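Local coordinates for isoflavone reductase (Medicago sativa, PDB 2GAS), which reduces achiral isoflavones to chiral isoflavanones with NADPH, a late step in making the pterocarpan phytoalexin medicarpin in alfalfa, at residues E2-G15 with A73-L87. Numbering follows the deposited sequence.
Sequences ENKILILGPTGAIG and AIKQVDIVICAAGRL
I7 and I81 make the tightest spot between the two parallel strands 5-8 and 79-82. With CG1 beside the backbone N (chi1 -61°) and chi2 turned to -53°, CD1 of I7 swings across to I81, 3.3 Å from its CB, closer than normal van der Waals contact. I5 closes the same face, its CG2 3.6 Å from I81 CD1, and helix 15-25 covers it through I18 and S22. On the other face the side chains of L6 and V77 cross at about a right angle, CB of L6 3.7 Å from CG2 of V77, and L8 CD1 packs on V80 CG1; helix 92-102 covers L8 and V80. Strand 5-8 is the middle strand of the Rossmann fold's five-stranded parallel sheet (order 3-2-1-4-5), with 79-82 beside it, and runs into the glycine-rich loop G9-G15, which probably binds NADP(+). A83 CB still packs on G15 CA at 3.5 Å, but farther along two waters bridge the loop to A84 O, one from G9 O and G15 N, the other from I14 N. The looser, wetter side is the K4 end. K4 N bonds D78 OD1 on its anti lone pair (2.9 Å), and K4 O takes both D78 N and I79 N. The lysine chain bends at chi3, and NZ of K4 hydrogen-bonds to O of Q76 (2.9 Å) from above the plane of that carbonyl and to a water shared with K75 O. A methionine here would probably leave Q76 O and that water without their ammonium partner.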
loop_
_atom_site.group_PDB
_atom_site.type_symbol
_atom_site.label_atom_id
_atom_site.label_comp_id
_atom_site.label_asym_id
_atom_site.label_seq_id
_atom_site.Cartn_x
_atom_site.Cartn_y
_atom_site.Cartn_z
ATOM N N GLU A 2 -23.145 1.840 -6.809
ATOM C CA GLU A 2 -23.459 2.907 -7.755
ATOM C C GLU A 2 -22.228 3.770 -8.032
ATOM O O GLU A 2 -22.142 4.433 -9.068
ATOM C CB GLU A 2 -24.588 3.793 -7.207
ATOM C CG GLU A 2 -25.975 3.161 -7.237
ATOM C CD GLU A 2 -27.061 4.094 -6.710
ATOM O OE1 GLU A 2 -27.088 5.274 -7.120
ATOM O OE2 GLU A 2 -27.895 3.644 -5.895
ATOM N N ASN A 3 -21.274 3.757 -7.107
ATOM C CA ASN A 3 -20.064 4.559 -7.257
ATOM C C ASN A 3 -19.181 4.118 -8.418
ATOM O O ASN A 3 -18.785 2.954 -8.505
ATOM C CB ASN A 3 -19.225 4.525 -5.974
ATOM C CG ASN A 3 -19.943 5.127 -4.788
ATOM O OD1 ASN A 3 -20.308 6.303 -4.799
ATOM N ND2 ASN A 3 -20.146 4.323 -3.750
ATOM N N LYS A 4 -18.877 5.060 -9.306
ATOM C CA LYS A 4 -18.002 4.796 -10.440
ATOM C C LYS A 4 -16.598 5.064 -9.915
ATOM O O LYS A 4 -16.304 6.168 -9.465
ATOM C CB LYS A 4 -18.339 5.737 -11.598
ATOM C CG LYS A 4 -19.710 5.456 -12.214
ATOM C CD LYS A 4 -20.058 6.451 -13.313
ATOM C CE LYS A 4 -20.226 7.856 -12.759
ATOM N NZ LYS A 4 -20.664 8.822 -13.810
ATOM N N ILE A 5 -15.744 4.045 -9.969
ATOM C CA ILE A 5 -14.383 4.139 -9.449
ATOM C C ILE A 5 -13.298 4.157 -10.529
ATOM O O ILE A 5 -13.220 3.254 -11.365
ATOM C CB ILE A 5 -14.108 2.953 -8.482
ATOM C CG1 ILE A 5 -15.154 2.949 -7.363
ATOM C CG2 ILE A 5 -12.693 3.058 -7.887
ATOM C CD1 ILE A 5 -15.042 1.776 -6.407
ATOM N N LEU A 6 -12.458 5.191 -10.491
ATOM C CA LEU A 6 -11.360 5.349 -11.439
ATOM C C LEU A 6 -10.041 5.034 -10.743
ATOM O O LEU A 6 -9.733 5.606 -9.694
ATOM C CB LEU A 6 -11.308 6.787 -11.963
ATOM C CG LEU A 6 -10.094 7.140 -12.830
ATOM C CD1 LEU A 6 -10.089 6.288 -14.095
ATOM C CD2 LEU A 6 -10.138 8.623 -13.183
ATOM N N ILE A 7 -9.269 4.135 -11.338
ATOM C CA ILE A 7 -7.981 3.749 -10.779
ATOM C C ILE A 7 -6.828 4.286 -11.614
ATOM O O ILE A 7 -6.713 3.977 -12.803
ATOM C CB ILE A 7 -7.831 2.207 -10.705
ATOM C CG1 ILE A 7 -8.911 1.616 -9.796
ATOM C CG2 ILE A 7 -6.427 1.836 -10.223
ATOM C CD1 ILE A 7 -8.959 2.244 -8.430
ATOM N N LEU A 8 -5.986 5.105 -10.989
ATOM C CA LEU A 8 -4.801 5.645 -11.649
ATOM C C LEU A 8 -3.692 4.650 -11.290
ATOM O O LEU A 8 -3.663 4.135 -10.167
ATOM C CB LEU A 8 -4.489 7.041 -11.105
ATOM C CG LEU A 8 -5.684 8.003 -11.072
ATOM C CD1 LEU A 8 -5.251 9.333 -10.473
ATOM C CD2 LEU A 8 -6.239 8.207 -12.467
ATOM N N GLY A 9 -2.799 4.371 -12.241
ATOM C CA GLY A 9 -1.740 3.393 -12.030
ATOM C C GLY A 9 -2.371 2.007 -11.958
ATOM O O GLY A 9 -1.938 1.162 -11.179
ATOM N N PRO A 10 -3.380 1.731 -12.801
ATOM C CA PRO A 10 -4.077 0.442 -12.809
ATOM C C PRO A 10 -3.271 -0.823 -13.100
ATOM O O PRO A 10 -3.668 -1.914 -12.678
ATOM C CB PRO A 10 -5.193 0.672 -13.829
ATOM C CG PRO A 10 -4.535 1.558 -14.826
ATOM C CD PRO A 10 -3.813 2.558 -13.943
ATOM N N THR A 11 -2.154 -0.702 -13.812
ATOM C CA THR A 11 -1.367 -1.898 -14.110
ATOM C C THR A 11 -0.206 -2.134 -13.148
ATOM O O THR A 11 0.571 -3.069 -13.327
ATOM C CB THR A 11 -0.826 -1.889 -15.563
ATOM O OG1 THR A 11 0.108 -0.816 -15.733
ATOM C CG2 THR A 11 -1.974 -1.737 -16.554
ATOM N N GLY A 12 -0.088 -1.296 -12.122
ATOM C CA GLY A 12 0.980 -1.484 -11.155
ATOM C C GLY A 12 0.752 -2.714 -10.287
ATOM O O GLY A 12 -0.322 -3.315 -10.322
ATOM N N ALA A 13 1.758 -3.083 -9.494
ATOM C CA ALA A 13 1.661 -4.251 -8.624
ATOM C C ALA A 13 0.486 -4.124 -7.663
ATOM O O ALA A 13 -0.209 -5.097 -7.380
ATOM C CB ALA A 13 2.955 -4.426 -7.841
ATOM N N ILE A 14 0.258 -2.912 -7.173
ATOM C CA ILE A 14 -0.829 -2.666 -6.235
ATOM C C ILE A 14 -2.142 -2.355 -6.943
ATOM O O ILE A 14 -3.193 -2.892 -6.594
ATOM C CB ILE A 14 -0.474 -1.485 -5.300
ATOM C CG1 ILE A 14 0.825 -1.793 -4.550
ATOM C CG2 ILE A 14 -1.613 -1.212 -4.332
ATOM C CD1 ILE A 14 0.847 -3.145 -3.864
ATOM N N GLY A 15 -2.067 -1.487 -7.945
ATOM C CA GLY A 15 -3.250 -1.089 -8.685
ATOM C C GLY A 15 -4.078 -2.202 -9.296
ATOM O O GLY A 15 -5.301 -2.119 -9.285
ATOM N N ALA A 73 -11.421 12.701 -17.720
ATOM C CA ALA A 73 -11.601 11.361 -17.178
ATOM C C ALA A 73 -12.295 11.420 -15.823
ATOM O O ALA A 73 -13.251 10.689 -15.571
ATOM C CB ALA A 73 -10.247 10.670 -17.039
ATOM N N ILE A 74 -11.805 12.301 -14.958
ATOM C CA ILE A 74 -12.355 12.449 -13.616
ATOM C C ILE A 74 -13.825 12.869 -13.603
ATOM O O ILE A 74 -14.584 12.464 -12.721
ATOM C CB ILE A 74 -11.504 13.449 -12.798
ATOM C CG1 ILE A 74 -10.103 12.867 -12.585
ATOM C CG2 ILE A 74 -12.168 13.743 -11.465
ATOM C CD1 ILE A 74 -9.133 13.805 -11.891
ATOM N N LYS A 75 -14.235 13.671 -14.582
ATOM C CA LYS A 75 -15.627 14.108 -14.653
ATOM C C LYS A 75 -16.588 12.947 -14.893
ATOM O O LYS A 75 -17.793 13.065 -14.659
ATOM C CB LYS A 75 -15.804 15.138 -15.771
ATOM C CG LYS A 75 -15.383 16.543 -15.407
ATOM C CD LYS A 75 -15.558 17.473 -16.595
ATOM C CE LYS A 75 -15.673 18.914 -16.152
ATOM N NZ LYS A 75 -16.922 19.123 -15.360
ATOM N N GLN A 76 -16.056 11.820 -15.349
ATOM C CA GLN A 76 -16.887 10.657 -15.638
ATOM C C GLN A 76 -17.066 9.689 -14.471
ATOM O O GLN A 76 -17.840 8.741 -14.572
ATOM C CB GLN A 76 -16.307 9.895 -16.831
ATOM C CG GLN A 76 -16.237 10.708 -18.109
ATOM C CD GLN A 76 -15.515 9.974 -19.222
ATOM O OE1 GLN A 76 -15.985 8.948 -19.716
ATOM N NE2 GLN A 76 -14.361 10.495 -19.617
ATOM N N VAL A 77 -16.368 9.931 -13.366
ATOM C CA VAL A 77 -16.447 9.036 -12.218
ATOM C C VAL A 77 -16.804 9.732 -10.908
ATOM O O VAL A 77 -16.965 10.952 -10.861
ATOM C CB VAL A 77 -15.113 8.286 -12.034
ATOM C CG1 VAL A 77 -14.777 7.509 -13.301
ATOM C CG2 VAL A 77 -14.000 9.282 -11.710
ATOM N N ASP A 78 -16.920 8.937 -9.849
ATOM C CA ASP A 78 -17.263 9.434 -8.518
ATOM C C ASP A 78 -16.087 9.354 -7.545
ATOM O O ASP A 78 -15.895 10.240 -6.716
ATOM C CB ASP A 78 -18.414 8.613 -7.935
ATOM C CG ASP A 78 -19.670 8.685 -8.775
ATOM O OD1 ASP A 78 -20.157 7.620 -9.216
ATOM O OD2 ASP A 78 -20.167 9.805 -8.982
ATOM N N ILE A 79 -15.314 8.279 -7.646
ATOM C CA ILE A 79 -14.178 8.044 -6.759
ATOM C C ILE A 79 -12.886 7.881 -7.546
ATOM O O ILE A 79 -12.847 7.189 -8.563
ATOM C CB ILE A 79 -14.429 6.780 -5.905
ATOM C CG1 ILE A 79 -15.715 6.970 -5.093
ATOM C CG2 ILE A 79 -13.237 6.519 -4.976
ATOM C CD1 ILE A 79 -16.144 5.743 -4.316
ATOM N N VAL A 80 -11.832 8.533 -7.071
ATOM C CA VAL A 80 -10.533 8.482 -7.727
ATOM C C VAL A 80 -9.515 7.859 -6.778
ATOM O O VAL A 80 -9.350 8.311 -5.645
ATOM C CB VAL A 80 -10.064 9.901 -8.119
ATOM C CG1 VAL A 80 -8.695 9.835 -8.769
ATOM C CG2 VAL A 80 -11.074 10.546 -9.056
ATOM N N ILE A 81 -8.849 6.812 -7.247
ATOM C CA ILE A 81 -7.847 6.118 -6.446
ATOM C C ILE A 81 -6.486 6.183 -7.120
ATOM O O ILE A 81 -6.321 5.699 -8.236
ATOM C CB ILE A 81 -8.222 4.637 -6.254
ATOM C CG1 ILE A 81 -9.584 4.540 -5.560
ATOM C CG2 ILE A 81 -7.141 3.926 -5.442
ATOM C CD1 ILE A 81 -10.102 3.121 -5.387
ATOM N N CYS A 82 -5.514 6.796 -6.446
ATOM C CA CYS A 82 -4.166 6.879 -6.997
ATOM C C CYS A 82 -3.360 5.720 -6.416
ATOM O O CYS A 82 -2.808 5.815 -5.316
ATOM C CB CYS A 82 -3.514 8.210 -6.628
ATOM S SG CYS A 82 -2.000 8.501 -7.548
ATOM N N ALA A 83 -3.305 4.618 -7.157
ATOM C CA ALA A 83 -2.592 3.430 -6.711
ATOM C C ALA A 83 -1.091 3.656 -6.688
ATOM O O ALA A 83 -0.514 4.171 -7.651
ATOM C CB ALA A 83 -2.934 2.249 -7.617
ATOM N N ALA A 84 -0.462 3.268 -5.583
ATOM C CA ALA A 84 0.976 3.430 -5.431
ATOM C C ALA A 84 1.727 2.634 -6.494
ATOM O O ALA A 84 1.319 1.529 -6.864
ATOM C CB ALA A 84 1.408 2.986 -4.041
ATOM N N GLY A 85 2.823 3.204 -6.982
ATOM C CA GLY A 85 3.619 2.540 -7.999
ATOM C C GLY A 85 4.559 3.488 -8.724
ATOM O O GLY A 85 5.302 4.241 -8.091
ATOM N N ARG A 86 4.508 3.457 -10.053
ATOM C CA ARG A 86 5.354 4.294 -10.903
ATOM C C ARG A 86 5.105 5.790 -10.758
ATOM O O ARG A 86 6.030 6.592 -10.886
ATOM C CB ARG A 86 5.161 3.909 -12.375
ATOM C CG ARG A 86 6.028 4.698 -13.351
ATOM C CD ARG A 86 5.734 4.318 -14.800
ATOM N NE ARG A 86 4.511 4.935 -15.312
ATOM C CZ ARG A 86 4.400 6.225 -15.618
ATOM N NH1 ARG A 86 3.250 6.706 -16.080
ATOM N NH2 ARG A 86 5.439 7.035 -15.469
ATOM N N LEU A 87 3.856 6.166 -10.507
ATOM C CA LEU A 87 3.514 7.576 -10.368
ATOM C C LEU A 87 4.289 8.243 -9.233
ATOM O O LEU A 87 4.454 7.666 -8.160
ATOM C CB LEU A 87 2.006 7.729 -10.131
ATOM C CG LEU A 87 1.093 7.147 -11.218
ATOM C CD1 LEU A 87 -0.362 7.273 -10.788
ATOM C CD2 LEU A 87 1.334 7.870 -12.542
HETATM O O HOH W 1 -19.512 11.377 -12.840
HETATM O O HOH W 2 -0.277 0.483 -8.960
HETATM O O HOH W 3 2.406 -0.826 -7.391
#